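Local coordinates for protein 6-phosphogluconolactonase (Trypanosoma cruzi, PDB 6VYE) that probably hydrolyses 6-phosphoglucono-1,5-lactone to 6-phosphogluconate, the second step of the oxidative pentose phosphate pathway, at residues A[33-38]-A[217-222]; A[133-138]-A[205-210]; A[147-152]-A[158-163]; A[175-178]-A[182-185]. All blocks are in the same frame, centred on the assembly; numbering follows the deposited sequence.

Contact 1 of 4, residues A[33-38]-A[217-222]; sequences VEIIHA and ARHVIL
Ile-35 on the last turns of helix 24-38 meets His-219 at the start of strand 219-224, where the two backbones come nearest at 8.2 Å between the CA atoms of Ile-35 and His-219. No hydrogen bond crosses this gap; the side chains fill it. The branches of Ile-35 spread over one face of the imidazole. Its CG2 lies 3.9 Å from the centroid of the His-219 ring and 23° off the ring normal, a CH-pi contact displaced toward the CD2 and NE2 rim. CD1 reaches back to the root of the ring, 3.7 Å from His-219 CG. With its CG1 anti to the carbonyl carbon (chi1 -67°), Ile-35 can lay CG2 and the CG1-CD1 arm on different parts of the same face. The two side chains run past one another in opposite senses. At the far end of that arm, Ile-35 CD1 also touches Ile-221 CD1 at 4.2 Å, two residues along the strand. The histidine is fixed from elsewhere as well: its ND1 is hydrogen-bonded to Asp-256 OD1 on the adjoining strand, which would restrict rotation of the ring. Around this pair the helix packs across the mainly parallel sheet, Ile-35 also touching Ile-163 on strand 163-167, while Ile-221 returns to Lys-31 and Ile-32 one turn back in helix 24-38.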
loop_
_atom_site.group_PDB
_atom_site.type_symbol
_atom_site.label_atom_id
_atom_site.label_comp_id
_atom_site.label_asym_id
_atom_site.label_seq_id
_atom_site.Cartn_x
_atom_site.Cartn_y
_atom_site.Cartn_z
ATOM N N VAL A 33 -14.934 3.692 -0.912
ATOM C CA VAL A 33 -16.180 4.059 -1.650
ATOM C C VAL A 33 -16.465 5.548 -1.455
ATOM O O VAL A 33 -16.764 6.185 -2.450
ATOM C CB VAL A 33 -17.368 3.161 -1.269
ATOM C CG1 VAL A 33 -18.697 3.666 -1.830
ATOM C CG2 VAL A 33 -17.119 1.733 -1.725
ATOM N N GLU A 34 -16.332 6.080 -0.248
ATOM C CA GLU A 34 -16.502 7.526 0.039
ATOM C C GLU A 34 -15.545 8.346 -0.828
ATOM O O GLU A 34 -15.984 9.398 -1.343
ATOM C CB GLU A 34 -16.173 7.854 1.501
ATOM C CG GLU A 34 -17.357 7.750 2.431
ATOM C CD GLU A 34 -17.016 7.737 3.914
ATOM O OE1 GLU A 34 -15.808 7.941 4.282
ATOM O OE2 GLU A 34 -17.948 7.484 4.698
ATOM N N ILE A 35 -14.273 7.917 -0.947
ATOM C CA ILE A 35 -13.261 8.666 -1.736
ATOM C C ILE A 35 -13.707 8.608 -3.208
ATOM O O ILE A 35 -13.598 9.604 -3.895
ATOM C CB ILE A 35 -11.840 8.085 -1.513
ATOM C CG1 ILE A 35 -11.363 8.324 -0.075
ATOM C CG2 ILE A 35 -10.867 8.631 -2.544
ATOM C CD1 ILE A 35 -10.145 7.522 0.280
ATOM N N ILE A 36 -14.204 7.466 -3.677
ATOM C CA ILE A 36 -14.656 7.315 -5.093
ATOM C C ILE A 36 -15.782 8.322 -5.341
ATOM O O ILE A 36 -15.693 9.113 -6.289
ATOM C CB ILE A 36 -15.092 5.876 -5.405
ATOM C CG1 ILE A 36 -13.899 4.919 -5.384
ATOM C CG2 ILE A 36 -15.844 5.837 -6.743
ATOM C CD1 ILE A 36 -14.261 3.462 -5.419
ATOM N N HIS A 37 -16.801 8.335 -4.487
ATOM C CA HIS A 37 -18.015 9.172 -4.694
ATOM C C HIS A 37 -17.751 10.667 -4.489
ATOM O O HIS A 37 -18.586 11.476 -4.967
ATOM C CB HIS A 37 -19.147 8.679 -3.819
ATOM C CG HIS A 37 -19.632 7.345 -4.260
ATOM N ND1 HIS A 37 -19.691 7.024 -5.605
ATOM C CD2 HIS A 37 -20.096 6.278 -3.573
ATOM C CE1 HIS A 37 -20.162 5.790 -5.732
ATOM N NE2 HIS A 37 -20.379 5.297 -4.494
ATOM N N ALA A 38 -16.673 11.039 -3.801
ATOM C CA ALA A 38 -16.300 12.447 -3.534
ATOM C C ALA A 38 -15.684 13.036 -4.795
ATOM O O ALA A 38 -15.602 14.247 -4.875
ATOM C CB ALA A 38 -15.332 12.541 -2.367
ATOM N N ALA A 217 0.576 10.768 -2.184
ATOM C CA ALA A 217 -0.738 10.182 -2.554
ATOM C C ALA A 217 -1.785 11.133 -1.993
ATOM O O ALA A 217 -1.537 11.669 -0.927
ATOM C CB ALA A 217 -0.933 8.796 -1.970
ATOM N N ARG A 218 -2.913 11.308 -2.677
ATOM C CA ARG A 218 -4.052 12.152 -2.203
ATOM C C ARG A 218 -4.709 11.519 -0.968
ATOM O O ARG A 218 -5.170 12.274 -0.099
ATOM C CB ARG A 218 -5.063 12.315 -3.336
ATOM C CG ARG A 218 -4.479 13.029 -4.546
ATOM C CD ARG A 218 -5.490 13.498 -5.582
ATOM N NE ARG A 218 -4.819 14.230 -6.648
ATOM C CZ ARG A 218 -4.408 13.711 -7.818
ATOM N NH1 ARG A 218 -4.643 12.446 -8.153
ATOM N NH2 ARG A 218 -3.765 14.486 -8.675
ATOM N N HIS A 219 -4.813 10.186 -0.916
ATOM C CA HIS A 219 -5.361 9.452 0.250
ATOM C C HIS A 219 -4.501 8.241 0.610
ATOM O O HIS A 219 -4.188 7.405 -0.295
ATOM C CB HIS A 219 -6.788 9.005 0.007
ATOM C CG HIS A 219 -7.656 10.122 -0.422
ATOM N ND1 HIS A 219 -8.396 10.865 0.488
ATOM C CD2 HIS A 219 -7.897 10.637 -1.650
ATOM C CE1 HIS A 219 -9.072 11.784 -0.163
ATOM N NE2 HIS A 219 -8.808 11.647 -1.488
ATOM N N VAL A 220 -4.195 8.120 1.904
ATOM C CA VAL A 220 -3.417 6.980 2.437
ATOM C C VAL A 220 -4.271 6.335 3.529
ATOM O O VAL A 220 -4.766 7.063 4.419
ATOM C CB VAL A 220 -2.039 7.432 2.965
ATOM C CG1 VAL A 220 -1.310 6.288 3.635
ATOM C CG2 VAL A 220 -1.188 8.090 1.885
ATOM N N ILE A 221 -4.455 5.028 3.454
ATOM C CA ILE A 221 -5.282 4.232 4.414
ATOM C C ILE A 221 -4.373 3.138 4.945
ATOM O O ILE A 221 -3.929 2.280 4.115
ATOM C CB ILE A 221 -6.546 3.644 3.748
ATOM C CG1 ILE A 221 -7.403 4.737 3.102
ATOM C CG2 ILE A 221 -7.344 2.805 4.746
ATOM C CD1 ILE A 221 -8.499 4.206 2.190
ATOM N N LEU A 222 -4.048 3.203 6.240
ATOM C CA LEU A 222 -3.222 2.170 6.899
ATOM C C LEU A 222 -4.150 1.277 7.712
ATOM O O LEU A 222 -4.953 1.803 8.525
ATOM C CB LEU A 222 -2.147 2.808 7.784
ATOM C CG LEU A 222 -1.244 1.821 8.528
ATOM C CD1 LEU A 222 -0.227 1.197 7.595
ATOM C CD2 LEU A 222 -0.530 2.514 9.657
#

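Contact 2 of 4, residues A[133-138]-A[205-210]; sequences KSADAY and WRVTLT. With PO4 (phosphate ion), chain D.
A phosphate-holding pocket and a helix-covered hydrophobic layer share strand 206-209: Val-207 turns to Ser-134 and Ala-135 of helix 128-146, while Arg-206 reaches a bound phosphate. The two methyls of Val-207 divide the helix surface between them. CG1, anti to the backbone N (chi1 175°), lies 3.6 Å from Ala-135 CA and also meets the alanine methyl, whereas CG2 settles 3.6 Å from Ser-134 OG. That hydroxyl is not left to the valine, being hydrogen-bonded to Asp-116 O. The small residues let the helix come close, with 5.4 Å between the CA atoms of Ala-135 and Val-207. Strand 206-209 lies antiparallel between strands 77-85 and 191-194, at the antiparallel end of the mixed sheet in this glucosamine-6-phosphate isomerase/6-phosphogluconolactonase family fold. Ala-135 and Val-207 both touch Val-191 of strand 191-194, the edge strand at this end of the sheet, which continues the hydrophobic layer. Arg-206 bends at chi2 (105°) and presents the edge of its guanidinium to the ion, whose phosphorus lies in the guanidinium plane. NH2 gives a bond to phosphate O4 at 2.6 Å; NH1 binds phosphate O1 at 2.9 Å and also makes a weak bond to O4. His-173 and Arg-85 grip the same ion, probably picked up from the crystallisation liquor; its position is consistent with a site for the substrate's phosphate group. Ser-176 OG bonds to Arg-206 NH1 and Pro-202 O to NH2, holding the guanidinium in place from the protein side.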
loop_
_atom_site.group_PDB
_atom_site.type_symbol
_atom_site.label_atom_id
_atom_site.label_comp_id
_atom_site.label_asym_id
_atom_site.label_seq_id
_atom_site.Cartn_x
_atom_site.Cartn_y
_atom_site.Cartn_z
ATOM N N LYS A 133 15.244 -4.074 -12.332
ATOM C CA LYS A 133 14.738 -3.918 -13.729
ATOM C C LYS A 133 13.206 -4.006 -13.727
ATOM O O LYS A 133 12.563 -3.290 -14.508
ATOM C CB LYS A 133 15.389 -4.939 -14.675
ATOM C CG LYS A 133 16.828 -4.598 -15.059
ATOM C CD LYS A 133 17.614 -5.716 -15.697
ATOM C CE LYS A 133 16.968 -6.235 -16.958
ATOM N NZ LYS A 133 17.841 -7.238 -17.606
ATOM N N SER A 134 12.640 -4.843 -12.863
ATOM C CA SER A 134 11.173 -4.972 -12.670
ATOM C C SER A 134 10.580 -3.679 -12.071
ATOM O O SER A 134 9.535 -3.217 -12.560
ATOM C CB SER A 134 10.886 -6.180 -11.843
ATOM O OG SER A 134 9.484 -6.356 -11.722
ATOM N N ALA A 135 11.241 -3.065 -11.092
ATOM C CA ALA A 135 10.831 -1.781 -10.472
ATOM C C ALA A 135 10.830 -0.675 -11.527
ATOM O O ALA A 135 9.862 0.116 -11.549
ATOM C CB ALA A 135 11.737 -1.425 -9.322
ATOM N N ASP A 136 11.873 -0.616 -12.365
ATOM C CA ASP A 136 12.002 0.408 -13.434
ATOM C C ASP A 136 10.875 0.202 -14.457
ATOM O O ASP A 136 10.335 1.210 -14.957
ATOM C CB ASP A 136 13.368 0.380 -14.117
ATOM C CG ASP A 136 14.558 0.704 -13.220
ATOM O OD1 ASP A 136 14.353 1.221 -12.089
ATOM O OD2 ASP A 136 15.715 0.443 -13.663
ATOM N N ALA A 137 10.557 -1.046 -14.787
ATOM C CA ALA A 137 9.494 -1.369 -15.769
ATOM C C ALA A 137 8.139 -0.934 -15.184
ATOM O O ALA A 137 7.375 -0.297 -15.926
ATOM C CB ALA A 137 9.518 -2.833 -16.127
ATOM N N TYR A 138 7.895 -1.170 -13.884
ATOM C CA TYR A 138 6.619 -0.784 -13.241
ATOM C C TYR A 138 6.540 0.736 -13.138
ATOM O O TYR A 138 5.475 1.298 -13.425
ATOM C CB TYR A 138 6.437 -1.491 -11.902
ATOM C CG TYR A 138 5.012 -1.561 -11.438
ATOM C CD1 TYR A 138 4.041 -2.119 -12.242
ATOM C CD2 TYR A 138 4.645 -1.142 -10.175
ATOM C CE1 TYR A 138 2.726 -2.222 -11.822
ATOM C CE2 TYR A 138 3.333 -1.241 -9.736
ATOM C CZ TYR A 138 2.370 -1.770 -10.567
ATOM O OH TYR A 138 1.067 -1.874 -10.172
ATOM N N TRP A 205 12.673 -11.325 -3.117
ATOM C CA TRP A 205 12.813 -9.925 -3.541
ATOM C C TRP A 205 11.414 -9.344 -3.777
ATOM O O TRP A 205 10.494 -10.117 -4.199
ATOM C CB TRP A 205 13.699 -9.865 -4.779
ATOM C CG TRP A 205 15.155 -9.824 -4.429
ATOM C CD1 TRP A 205 16.065 -10.837 -4.514
ATOM C CD2 TRP A 205 15.861 -8.686 -3.916
ATOM N NE1 TRP A 205 17.289 -10.403 -4.080
ATOM C CE2 TRP A 205 17.200 -9.090 -3.714
ATOM C CE3 TRP A 205 15.496 -7.376 -3.600
ATOM C CZ2 TRP A 205 18.171 -8.228 -3.203
ATOM C CZ3 TRP A 205 16.454 -6.524 -3.096
ATOM C CH2 TRP A 205 17.771 -6.944 -2.899
ATOM N N ARG A 206 11.233 -8.056 -3.502
ATOM C CA ARG A 206 9.944 -7.382 -3.768
ATOM C C ARG A 206 10.212 -6.095 -4.524
ATOM O O ARG A 206 11.330 -5.519 -4.380
ATOM C CB ARG A 206 9.187 -7.079 -2.486
ATOM C CG ARG A 206 8.761 -8.335 -1.737
ATOM C CD ARG A 206 9.632 -8.530 -0.548
ATOM N NE ARG A 206 9.177 -9.618 0.284
ATOM C CZ ARG A 206 8.335 -9.517 1.290
ATOM N NH1 ARG A 206 7.740 -8.369 1.554
ATOM N NH2 ARG A 206 8.028 -10.596 1.998
ATOM N N VAL A 207 9.258 -5.752 -5.383
ATOM C CA VAL A 207 9.168 -4.408 -5.998
ATOM C C VAL A 207 8.194 -3.662 -5.092
ATOM O O VAL A 207 7.258 -4.314 -4.636
ATOM C CB VAL A 207 8.682 -4.509 -7.457
ATOM C CG1 VAL A 207 8.458 -3.142 -8.070
ATOM C CG2 VAL A 207 9.664 -5.326 -8.287
ATOM N N THR A 208 8.452 -2.395 -4.797
ATOM C CA THR A 208 7.674 -1.619 -3.816
ATOM C C THR A 208 7.632 -0.168 -4.274
ATOM O O THR A 208 8.630 0.323 -4.851
ATOM C CB THR A 208 8.226 -1.768 -2.378
ATOM O OG1 THR A 208 7.372 -1.072 -1.473
ATOM C CG2 THR A 208 9.637 -1.251 -2.193
ATOM N N LEU A 209 6.521 0.486 -3.974
ATOM C CA LEU A 209 6.424 1.951 -3.996
ATOM C C LEU A 209 7.312 2.475 -2.870
ATOM O O LEU A 209 7.559 1.743 -1.848
ATOM C CB LEU A 209 4.972 2.416 -3.813
ATOM C CG LEU A 209 3.973 1.956 -4.882
ATOM C CD1 LEU A 209 2.606 2.565 -4.568
ATOM C CD2 LEU A 209 4.414 2.307 -6.303
ATOM N N THR A 210 7.776 3.702 -3.077
ATOM C CA THR A 210 8.772 4.339 -2.206
ATOM C C THR A 210 8.039 5.250 -1.234
ATOM O O THR A 210 6.871 5.600 -1.431
ATOM C CB THR A 210 9.797 5.065 -3.080
ATOM O OG1 THR A 210 9.098 6.045 -3.857
ATOM C CG2 THR A 210 10.553 4.090 -3.951
HETATM P P PO4 D . 5.346 -8.885 4.125
HETATM O O1 PO4 D . 5.690 -7.538 3.424
HETATM O O2 PO4 D . 3.870 -8.969 4.347
HETATM O O3 PO4 D . 5.996 -8.979 5.485
HETATM O O4 PO4 D . 5.860 -10.023 3.252
#

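Contact 3 of 4, residues A[147-152]-A[158-163]; sequences GTQKVE and IPVFDI
Gln-149 and Ile-158 pair as an antiparallel, hydrogen-bonded bridge in a small two-stranded beta hairpin that follows helix 128-146. The peptide groups clasp each other twice: Ile-158 N reaches Gln-149 O at 2.8 Å with an almost straight N-H...O angle of 170°, and Gln-149 N returns to Ile-158 O at 2.9 Å. In the second bond the donor stands 39° above the carbonyl plane. Ile-158 O also receives a CA-H...O contact from Thr-148. The side chains of Gln-149 and Ile-158 leave from the same face of the hairpin but find different partners. Gln-149 carries its CG between the backbone N and the carbonyl carbon (chi1 53°), then extends beyond CG and crosses at a slant over Val-160, whose CG2 touches the amide carbon CD of Gln-149 at 3.5 Å. Val-151 meets Ile-158 at about a right angle, its CG2 coming to 3.6 Å from Ile-158 CG1. Farther toward the helix, Thr-148 CG2 lies against the nitrogen end of the Pro-159 ring. A second shell fixes the hairpin to the body of the protein: Ile-158 rests on Ile-212 of helix 211-215, and Pro-159 on Ile-142 of helix 128-146. Just after that helix Gly-147 leaves helical geometry with a positive phi, allowing the chain to turn into the hairpin. Beyond the bridge a water joins the two segments, donating to Gly-147 O at 2.9 Å and accepting from Val-160 N at 2.8 Å.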
loop_
_atom_site.group_PDB
_atom_site.type_symbol
_atom_site.label_atom_id
_atom_site.label_comp_id
_atom_site.label_asym_id
_atom_site.label_seq_id
_atom_site.Cartn_x
_atom_site.Cartn_y
_atom_site.Cartn_z
ATOM N N GLY A 147 0.555 9.554 -15.616
ATOM C CA GLY A 147 1.422 10.734 -15.735
ATOM C C GLY A 147 2.110 11.019 -14.414
ATOM O O GLY A 147 1.887 10.282 -13.418
ATOM N N THR A 148 2.942 12.053 -14.402
ATOM C CA THR A 148 3.835 12.385 -13.273
ATOM C C THR A 148 3.797 13.897 -13.084
ATOM O O THR A 148 3.277 14.580 -13.996
ATOM C CB THR A 148 5.255 11.843 -13.518
ATOM O OG1 THR A 148 5.759 12.466 -14.690
ATOM C CG2 THR A 148 5.331 10.349 -13.729
ATOM N N GLN A 149 4.294 14.383 -11.943
ATOM C CA GLN A 149 4.456 15.835 -11.694
ATOM C C GLN A 149 5.656 16.085 -10.781
ATOM O O GLN A 149 6.046 15.151 -10.034
ATOM C CB GLN A 149 3.172 16.445 -11.145
ATOM C CG GLN A 149 2.606 15.732 -9.933
ATOM C CD GLN A 149 1.258 16.320 -9.585
ATOM O OE1 GLN A 149 1.078 16.965 -8.551
ATOM N NE2 GLN A 149 0.295 16.120 -10.472
ATOM N N LYS A 150 6.256 17.271 -10.960
ATOM C CA LYS A 150 7.252 17.907 -10.067
ATOM C C LYS A 150 6.598 18.087 -8.700
ATOM O O LYS A 150 5.425 18.530 -8.644
ATOM C CB LYS A 150 7.712 19.259 -10.627
ATOM C CG LYS A 150 8.926 19.212 -11.543
ATOM C CD LYS A 150 10.249 19.131 -10.793
ATOM C CE LYS A 150 11.454 19.416 -11.668
ATOM N NZ LYS A 150 11.385 18.690 -12.960
ATOM N N VAL A 151 7.329 17.695 -7.656
ATOM C CA VAL A 151 6.877 17.685 -6.237
ATOM C C VAL A 151 8.084 18.092 -5.378
ATOM O O VAL A 151 9.221 17.674 -5.713
ATOM C CB VAL A 151 6.302 16.303 -5.845
ATOM C CG1 VAL A 151 5.027 15.965 -6.619
ATOM C CG2 VAL A 151 7.322 15.172 -6.009
ATOM N N GLU A 152 7.841 18.894 -4.336
ATOM C CA GLU A 152 8.869 19.397 -3.383
ATOM C C GLU A 152 10.047 20.037 -4.135
ATOM O O GLU A 152 11.205 19.634 -3.886
ATOM C CB GLU A 152 9.361 18.239 -2.517
ATOM C CG GLU A 152 8.287 17.593 -1.658
ATOM C CD GLU A 152 8.798 16.447 -0.793
ATOM O OE1 GLU A 152 9.941 15.997 -1.016
ATOM O OE2 GLU A 152 8.039 15.979 0.081
ATOM N N ILE A 158 6.934 12.508 -10.008
ATOM C CA ILE A 158 6.321 11.423 -9.215
ATOM C C ILE A 158 4.883 11.310 -9.706
ATOM O O ILE A 158 4.218 12.311 -9.974
ATOM C CB ILE A 158 6.489 11.735 -7.708
ATOM C CG1 ILE A 158 7.969 11.838 -7.328
ATOM C CG2 ILE A 158 5.791 10.717 -6.823
ATOM C CD1 ILE A 158 8.732 10.543 -7.506
ATOM N N PRO A 159 4.387 10.075 -9.908
ATOM C CA PRO A 159 2.962 9.864 -10.093
ATOM C C PRO A 159 2.266 10.160 -8.762
ATOM O O PRO A 159 2.835 9.961 -7.713
ATOM C CB PRO A 159 2.860 8.403 -10.535
ATOM C CG PRO A 159 4.061 7.760 -9.881
ATOM C CD PRO A 159 5.151 8.823 -9.868
ATOM N N VAL A 160 1.055 10.690 -8.847
ATOM C CA VAL A 160 0.230 11.065 -7.679
ATOM C C VAL A 160 -0.924 10.072 -7.659
ATOM O O VAL A 160 -1.772 10.137 -8.538
ATOM C CB VAL A 160 -0.211 12.535 -7.744
ATOM C CG1 VAL A 160 -1.208 12.894 -6.651
ATOM C CG2 VAL A 160 0.994 13.456 -7.651
ATOM N N PHE A 161 -0.843 9.092 -6.771
ATOM C CA PHE A 161 -1.917 8.085 -6.544
ATOM C C PHE A 161 -3.089 8.761 -5.829
ATOM O O PHE A 161 -2.887 9.657 -4.993
ATOM C CB PHE A 161 -1.370 6.884 -5.786
ATOM C CG PHE A 161 -0.682 5.865 -6.658
ATOM C CD1 PHE A 161 -1.404 4.876 -7.279
ATOM C CD2 PHE A 161 0.688 5.898 -6.857
ATOM C CE1 PHE A 161 -0.763 3.903 -8.018
ATOM C CE2 PHE A 161 1.327 4.945 -7.620
ATOM C CZ PHE A 161 0.594 3.987 -8.257
ATOM N N ASP A 162 -4.306 8.426 -6.241
ATOM C CA ASP A 162 -5.527 8.845 -5.527
ATOM C C ASP A 162 -5.583 8.112 -4.170
ATOM O O ASP A 162 -5.823 8.782 -3.161
ATOM C CB ASP A 162 -6.764 8.539 -6.378
ATOM C CG ASP A 162 -6.847 9.406 -7.606
ATOM O OD1 ASP A 162 -6.843 10.675 -7.438
ATOM O OD2 ASP A 162 -6.828 8.830 -8.714
ATOM N N ILE A 163 -5.387 6.785 -4.149
ATOM C CA ILE A 163 -5.493 5.998 -2.898
ATOM C C ILE A 163 -4.245 5.133 -2.767
ATOM O O ILE A 163 -3.871 4.456 -3.745
ATOM C CB ILE A 163 -6.796 5.187 -2.833
ATOM C CG1 ILE A 163 -8.022 6.042 -3.164
ATOM C CG2 ILE A 163 -6.905 4.509 -1.480
ATOM C CD1 ILE A 163 -9.332 5.327 -3.104
HETATM O O HOH W 1 0.286 11.612 -11.366
#

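Contact 4 of 4, residues A[175-178]-A[182-185]; sequences ASIF and QAES
Ile-177 is the residue of 175-178 that meets Ala-183 and Glu-184 with its side chain, where the long loop between strands 163-167 and 191-194 doubles back on itself. Before it, Ser-176 is held by Asp-83 OD2 at its OG and by Thr-208 OG1 at its backbone N. The two branches of Ile-177 then split their work. CG1, anti to the carbonyl carbon (chi1 -53°), comes 4.2 Å from the Ala-183 methyl, and CG2 lies over the backbone of 183-184, 3.8 Å from Ala-183 O and 3.9 Å from Glu-184 CA. At Phe-178 the backbone makes the contact, its O lying 3.5 Å from Glu-184 CB, while the ring stacks on His-173 beside the phosphate. The same carbonyl oxygen is hydrogen-bonded to Ser-181 OG. Glu-184 runs extended from CB, with CG anti to the backbone N (chi1 173°), and its OE1 takes the backbone N-H of Gly-180. With no hydrogen bond between the two segments, their direct contact is van der Waals, and the bonds to Ser-181 OG and Gly-180 N supply a polar hold through the residues between them.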
loop_
_atom_site.group_PDB
_atom_site.type_symbol
_atom_site.label_atom_id
_atom_site.label_comp_id
_atom_site.label_asym_id
_atom_site.label_seq_id
_atom_site.Cartn_x
_atom_site.Cartn_y
_atom_site.Cartn_z
ATOM N N ALA A 175 4.318 -1.651 2.916
ATOM C CA ALA A 175 4.554 -2.149 1.546
ATOM C C ALA A 175 5.650 -3.209 1.631
ATOM O O ALA A 175 5.425 -4.186 2.372
ATOM C CB ALA A 175 4.852 -1.007 0.619
ATOM N N SER A 176 6.743 -3.073 0.888
ATOM C CA SER A 176 8.000 -3.824 1.134
ATOM C C SER A 176 9.130 -2.812 1.393
ATOM O O SER A 176 10.289 -3.017 0.943
ATOM C CB SER A 176 8.292 -4.834 0.034
ATOM O OG SER A 176 7.486 -6.007 0.207
ATOM N N ILE A 177 8.804 -1.760 2.142
ATOM C CA ILE A 177 9.812 -0.780 2.627
ATOM C C ILE A 177 10.349 -1.283 3.985
ATOM O O ILE A 177 9.662 -1.141 4.978
ATOM C CB ILE A 177 9.232 0.645 2.675
ATOM C CG1 ILE A 177 8.603 1.061 1.341
ATOM C CG2 ILE A 177 10.323 1.626 3.078
ATOM C CD1 ILE A 177 7.755 2.317 1.439
ATOM N N PHE A 178 11.570 -1.834 3.983
ATOM C CA PHE A 178 12.296 -2.388 5.149
ATOM C C PHE A 178 13.498 -1.499 5.463
ATOM O O PHE A 178 14.146 -0.967 4.538
ATOM C CB PHE A 178 12.723 -3.829 4.824
ATOM C CG PHE A 178 11.587 -4.828 4.669
ATOM C CD1 PHE A 178 11.105 -5.177 3.418
ATOM C CD2 PHE A 178 11.032 -5.464 5.775
ATOM C CE1 PHE A 178 10.076 -6.103 3.261
ATOM C CE2 PHE A 178 9.989 -6.370 5.627
ATOM C CZ PHE A 178 9.517 -6.699 4.365
ATOM N N GLN A 182 16.896 -0.732 -0.323
ATOM C CA GLN A 182 17.029 0.302 -1.382
ATOM C C GLN A 182 15.863 1.290 -1.240
ATOM O O GLN A 182 16.077 2.480 -1.446
ATOM C CB GLN A 182 17.090 -0.415 -2.734
ATOM C CG GLN A 182 18.332 -1.320 -2.930
ATOM C CD GLN A 182 18.321 -2.714 -2.306
ATOM O OE1 GLN A 182 17.320 -3.194 -1.736
ATOM N NE2 GLN A 182 19.456 -3.403 -2.410
ATOM N N ALA A 183 14.660 0.842 -0.863
ATOM C CA ALA A 183 13.473 1.718 -0.683
ATOM C C ALA A 183 13.519 2.517 0.630
ATOM O O ALA A 183 12.726 3.502 0.757
ATOM C CB ALA A 183 12.245 0.843 -0.722
ATOM N N GLU A 184 14.299 2.081 1.625
ATOM C CA GLU A 184 14.141 2.555 3.024
ATOM C C GLU A 184 13.904 4.065 3.071
ATOM O O GLU A 184 12.966 4.457 3.788
ATOM C CB GLU A 184 15.361 2.257 3.892
ATOM C CG GLU A 184 15.273 2.887 5.283
ATOM C CD GLU A 184 16.489 2.632 6.168
ATOM O OE1 GLU A 184 17.245 1.707 5.871
ATOM O OE2 GLU A 184 16.667 3.356 7.155
ATOM N N SER A 185 14.713 4.871 2.367
ATOM C CA SER A 185 14.664 6.362 2.396
ATOM C C SER A 185 14.523 6.948 0.982
ATOM O O SER A 185 14.907 8.124 0.789
ATOM C CB SER A 185 15.911 6.933 3.067
ATOM O OG SER A 185 16.409 6.055 4.064
#

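Overall arrangement
Contacts 1, 2 and 4 are buried, whereas contact 3 lies partly at the surface and is the one whose segments share backbone hydrogen bonds. Contacts 1 and 2 each set a helix against the same mixed sheet, on opposite sides of the chain's centre and about 24 Å apart between centres; one relies on an isoleucine over an imidazole, the other on small residues around a valine. Contact 3 adjoins contact 1 through a salt bridge from Arg-218 to Asp-162, and contact 2 through Leu-209 packed on Phe-161. Contacts 2 and 4, about 11 Å apart between centres, touch both by hydrogen bonds to Ser-176, one from the phosphate-binding Arg-206, and by packing of Leu-209 and Thr-208 on the loop.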